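Local structure of neutral ceramidase (Pseudomonas aeruginosa, 2ZWS) at residues Ile36-Trp41 / Leu553-Phe559. The protein hydrolyses the N-acyl linkage of ceramides to release sphingosine and free fatty acid, and also catalyses the reverse synthesis, using one zinc ion per subunit. Residues are numbered along the deposited sequence; the frame is centred on the assembly and turned at random. Where two conformers were deposited one is given.
Sequences IHMRQW and LRTEKTF. With MG (magnesium ion), chain C.
Arg39 reaches into the loop 553-559 and points its guanidinium at the carbonyl of Leu553. Arg39 NH1 gives the better bond to Leu553 O (3.2 Å, N-H...O angle 156°), with the acceptor only 2° out of the guanidinium plane; NH2 adds a weak bond to the same oxygen, a fork that, with Asp579 and Asp13, helps fix the group's rotation. Lys557 O lies 3.4 Å above one face of the Arg39 guanidinium, displaced to one side of its centre, and Arg554 O is over the same face, at too poor an angle to bond. The chain spans the gap because it runs extended from CG to NE. Nearby, Ile36 CD1 meets Phe559 CD2 at 3.8 Å, the two side chains crossing at about a right angle. This buried interface joins the N-terminal catalytic part to the C-terminal beta-sandwich. A type II turn, Arg554 to Lys557, closed by Lys557 N to Arg554 O (2.9 Å), sets those two oxygens against the face, next to the Leu553 carbonyl. Further out, Asp579 and Asp13 form salt bridges with Arg39, and Asp579 also accepts a bond from Phe559 N. Asp579 belongs to the magnesium site, where His37 O binds the ion at 2.2 Å beside Asp581 O and Thr584 O.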
ATOM      1  N   ILE A  36      11.387   3.072 -12.101  1.00 10.74           N
ATOM      2  CA  ILE A  36      10.603   3.755 -11.083  1.00 10.03           C
ATOM      3  C   ILE A  36       9.924   4.946 -11.702  1.00 10.60           C
ATOM      4  O   ILE A  36      10.562   5.727 -12.405  1.00 10.48           O
ATOM      5  CB  ILE A  36      11.524   4.255  -9.932  1.00 10.53           C
ATOM      6  CG1 ILE A  36      12.157   3.048  -9.217  1.00 10.89           C
ATOM      7  CG2 ILE A  36      10.777   5.219  -8.978  1.00 11.71           C
ATOM      8  CD1 ILE A  36      13.227   3.433  -8.240  1.00 13.24           C
ATOM      9  N   HIS A  37       8.612   5.059 -11.479  1.00  9.78           N
ATOM     10  CA  HIS A  37       7.958   6.335 -11.725  1.00 11.03           C
ATOM     11  C   HIS A  37       8.017   7.218 -10.470  1.00 10.80           C
ATOM     12  O   HIS A  37       8.569   8.315 -10.500  1.00 11.28           O
ATOM     13  CB  HIS A  37       6.528   6.174 -12.211  1.00 10.09           C
ATOM     14  CG  HIS A  37       5.876   7.488 -12.503  1.00 12.61           C
ATOM     15  ND1 HIS A  37       4.509   7.652 -12.583  1.00 13.98           N
ATOM     16  CD2 HIS A  37       6.417   8.714 -12.732  1.00 13.51           C
ATOM     17  CE1 HIS A  37       4.237   8.920 -12.848  1.00 14.52           C
ATOM     18  NE2 HIS A  37       5.377   9.587 -12.943  1.00 13.31           N
ATOM     19  N   MET A  38       7.444   6.719  -9.375  1.00 10.98           N
ATOM     20  CA  MET A  38       7.581   7.365  -8.079  0.50 11.24           C
ATOM     21  C   MET A  38       7.899   6.288  -7.045  1.00 11.19           C
ATOM     22  O   MET A  38       7.535   5.115  -7.222  1.00 11.98           O
ATOM     23  CB  MET A  38       6.316   8.168  -7.690  0.50 11.73           C
ATOM     24  CG  MET A  38       6.006   9.401  -8.579  0.50 12.16           C
ATOM     25  SD  MET A  38       4.985  10.729  -7.829  0.50 11.49           S
ATOM     26  CE  MET A  38       3.548   9.792  -7.299  0.50 12.25           C
ATOM     27  N   ARG A  39       8.598   6.688  -5.978  1.00 12.06           N
ATOM     28  CA  ARG A  39       8.965   5.728  -4.948  1.00 11.67           C
ATOM     29  C   ARG A  39       7.766   5.373  -4.062  1.00 11.60           C
ATOM     30  O   ARG A  39       6.726   6.047  -4.083  1.00 11.45           O
ATOM     31  CB  ARG A  39      10.123   6.253  -4.094  1.00 11.79           C
ATOM     32  CG  ARG A  39      11.462   6.158  -4.857  1.00 13.03           C
ATOM     33  CD  ARG A  39      12.713   6.391  -3.940  1.00 13.68           C
ATOM     34  NE  ARG A  39      13.901   6.109  -4.761  1.00 13.58           N
ATOM     35  CZ  ARG A  39      14.706   5.053  -4.637  1.00 13.68           C
ATOM     36  NH1 ARG A  39      14.598   4.202  -3.619  1.00 14.28           N
ATOM     37  NH2 ARG A  39      15.677   4.879  -5.532  1.00 14.43           N
ATOM     38  N   GLN A  40       7.946   4.305  -3.289  1.00 10.31           N
ATOM     39  CA  GLN A  40       6.985   3.838  -2.304  1.00 10.40           C
ATOM     40  C   GLN A  40       7.431   4.267  -0.911  1.00 10.54           C
ATOM     41  O   GLN A  40       8.628   4.139  -0.568  1.00 10.97           O
ATOM     42  CB  GLN A  40       6.943   2.307  -2.349  1.00 10.72           C
ATOM     43  CG  GLN A  40       6.509   1.755  -3.719  1.00 11.92           C
ATOM     44  CD  GLN A  40       6.675   0.260  -3.779  1.00 11.75           C
ATOM     45  OE1 GLN A  40       5.729  -0.484  -3.526  1.00 15.30           O
ATOM     46  NE2 GLN A  40       7.859  -0.184  -4.036  1.00 11.16           N
ATOM     47  N   TRP A  41       6.477   4.731  -0.096  1.00 10.48           N
ATOM     48  CA  TRP A  41       6.794   5.278   1.238  1.00 10.24           C
ATOM     49  C   TRP A  41       5.916   4.650   2.306  1.00  9.88           C
ATOM     50  O   TRP A  41       4.753   4.209   2.036  1.00 10.71           O
ATOM     51  CB  TRP A  41       6.570   6.810   1.268  1.00 11.03           C
ATOM     52  CG  TRP A  41       7.415   7.476   0.205  1.00 10.50           C
ATOM     53  CD1 TRP A  41       7.064   7.744  -1.092  1.00 13.18           C
ATOM     54  CD2 TRP A  41       8.774   7.922   0.360  1.00 12.24           C
ATOM     55  NE1 TRP A  41       8.127   8.325  -1.762  1.00 13.53           N
ATOM     56  CE2 TRP A  41       9.191   8.437  -0.894  1.00 12.49           C
ATOM     57  CE3 TRP A  41       9.675   7.921   1.426  1.00 13.26           C
ATOM     58  CZ2 TRP A  41      10.466   8.954  -1.096  1.00 13.71           C
ATOM     59  CZ3 TRP A  41      10.943   8.434   1.226  1.00 13.31           C
ATOM     60  CH2 TRP A  41      11.335   8.936  -0.028  1.00 12.51           C
ATOM     61  N   LEU A 553      19.097  -0.808  -3.812  1.00 14.10           N
ATOM     62  CA  LEU A 553      17.777  -0.140  -3.957  1.00 13.77           C
ATOM     63  C   LEU A 553      17.857   1.363  -3.912  1.00 13.88           C
ATOM     64  O   LEU A 553      16.877   2.066  -4.205  1.00 13.65           O
ATOM     65  CB  LEU A 553      16.856  -0.580  -2.831  1.00 13.25           C
ATOM     66  CG  LEU A 553      16.742  -2.081  -2.653  1.00 15.62           C
ATOM     67  CD1 LEU A 553      15.742  -2.415  -1.556  1.00 17.08           C
ATOM     68  CD2 LEU A 553      16.310  -2.705  -3.907  1.00 17.97           C
ATOM     69  N   ARG A 554      19.020   1.853  -3.491  1.00 13.94           N
ATOM     70  CA  ARG A 554      19.249   3.284  -3.333  1.00 13.58           C
ATOM     71  C   ARG A 554      18.204   3.927  -2.395  1.00 14.20           C
ATOM     72  O   ARG A 554      17.650   4.988  -2.662  1.00 13.74           O
ATOM     73  CB  ARG A 554      19.359   3.981  -4.697  1.00 13.49           C
ATOM     74  CG  ARG A 554      20.516   3.381  -5.519  1.00 14.32           C
ATOM     75  CD  ARG A 554      21.059   4.308  -6.581  1.00 16.85           C
ATOM     76  NE  ARG A 554      21.749   5.474  -6.023  1.00 17.11           N
ATOM     77  CZ  ARG A 554      22.998   5.470  -5.562  1.00 16.02           C
ATOM     78  NH1 ARG A 554      23.509   6.599  -5.084  1.00 17.82           N
ATOM     79  NH2 ARG A 554      23.714   4.347  -5.563  1.00 16.07           N
ATOM     80  N   THR A 555      17.964   3.213  -1.301  1.00 13.83           N
ATOM     81  CA  THR A 555      16.999   3.575  -0.283  1.00 14.43           C
ATOM     82  C   THR A 555      17.377   4.962   0.287  1.00 14.23           C
ATOM     83  O   THR A 555      18.561   5.197   0.672  1.00 15.31           O
ATOM     84  CB  THR A 555      17.012   2.486   0.790  1.00 14.49           C
ATOM     85  OG1 THR A 555      16.669   1.208   0.210  1.00 16.11           O
ATOM     86  CG2 THR A 555      16.086   2.827   1.968  1.00 15.21           C
ATOM     87  N   GLU A 556      16.398   5.872   0.335  1.00 14.69           N
ATOM     88  CA  GLU A 556      16.569   7.260   0.808  1.00 15.64           C
ATOM     89  C   GLU A 556      17.486   8.076  -0.094  1.00 16.16           C
ATOM     90  O   GLU A 556      17.883   9.207   0.250  1.00 18.00           O
ATOM     91  CB  GLU A 556      17.049   7.324   2.267  1.00 15.95           C
ATOM     92  CG  GLU A 556      16.118   6.595   3.283  1.00 16.83           C
ATOM     93  CD  GLU A 556      14.740   7.249   3.470  1.00 18.58           C
ATOM     94  OE1 GLU A 556      14.548   8.445   3.179  1.00 22.03           O
ATOM     95  OE2 GLU A 556      13.869   6.580   4.020  1.00 16.60           O
ATOM     96  N   LYS A 557      17.845   7.474  -1.229  1.00 15.56           N
ATOM     97  CA  LYS A 557      18.628   8.154  -2.256  0.50 16.11           C
ATOM     98  C   LYS A 557      17.900   8.124  -3.602  1.00 15.41           C
ATOM     99  O   LYS A 557      16.656   8.059  -3.628  1.00 15.13           O
ATOM    100  CB  LYS A 557      20.053   7.593  -2.308  0.50 15.92           C
ATOM    101  CG  LYS A 557      20.807   7.767  -0.967  0.50 16.75           C
ATOM    102  CD  LYS A 557      22.152   7.044  -0.992  0.50 17.63           C
ATOM    103  CE  LYS A 557      23.237   7.921  -1.608  0.50 19.52           C
ATOM    104  NZ  LYS A 557      24.536   7.192  -1.733  0.50 19.80           N
ATOM    105  N   THR A 558      18.630   8.176  -4.719  1.00 15.27           N
ATOM    106  CA  THR A 558      17.978   8.303  -6.006  1.00 14.80           C
ATOM    107  C   THR A 558      18.813   7.746  -7.147  1.00 14.68           C
ATOM    108  O   THR A 558      20.037   7.711  -7.098  1.00 14.67           O
ATOM    109  CB  THR A 558      17.628   9.806  -6.295  1.00 15.27           C
ATOM    110  OG1 THR A 558      16.880   9.929  -7.514  1.00 15.22           O
ATOM    111  CG2 THR A 558      18.899  10.689  -6.313  1.00 16.00           C
ATOM    112  N   PHE A 559      18.140   7.294  -8.187  1.00 13.56           N
ATOM    113  CA  PHE A 559      18.826   6.905  -9.423  1.00 14.16           C
ATOM    114  C   PHE A 559      19.086   8.078 -10.342  1.00 14.66           C
ATOM    115  O   PHE A 559      19.789   7.930 -11.358  1.00 15.23           O
ATOM    116  CB  PHE A 559      18.008   5.838 -10.169  1.00 14.17           C
ATOM    117  CG  PHE A 559      18.023   4.493  -9.492  1.00 14.25           C
ATOM    118  CD1 PHE A 559      19.133   3.647  -9.631  1.00 13.94           C
ATOM    119  CD2 PHE A 559      16.967   4.082  -8.673  1.00 13.78           C
ATOM    120  CE1 PHE A 559      19.175   2.413  -9.009  1.00 14.83           C
ATOM    121  CE2 PHE A 559      16.999   2.837  -8.042  1.00 13.40           C
ATOM    122  CZ  PHE A 559      18.122   2.001  -8.191  1.00 14.20           C
TER
HETATM  123 MG    MG C 648       9.929   9.981 -10.947  1.00 13.08          MG
HETATM  124  O   HOH W   1      11.731   8.275 -11.471  1.00 16.09           O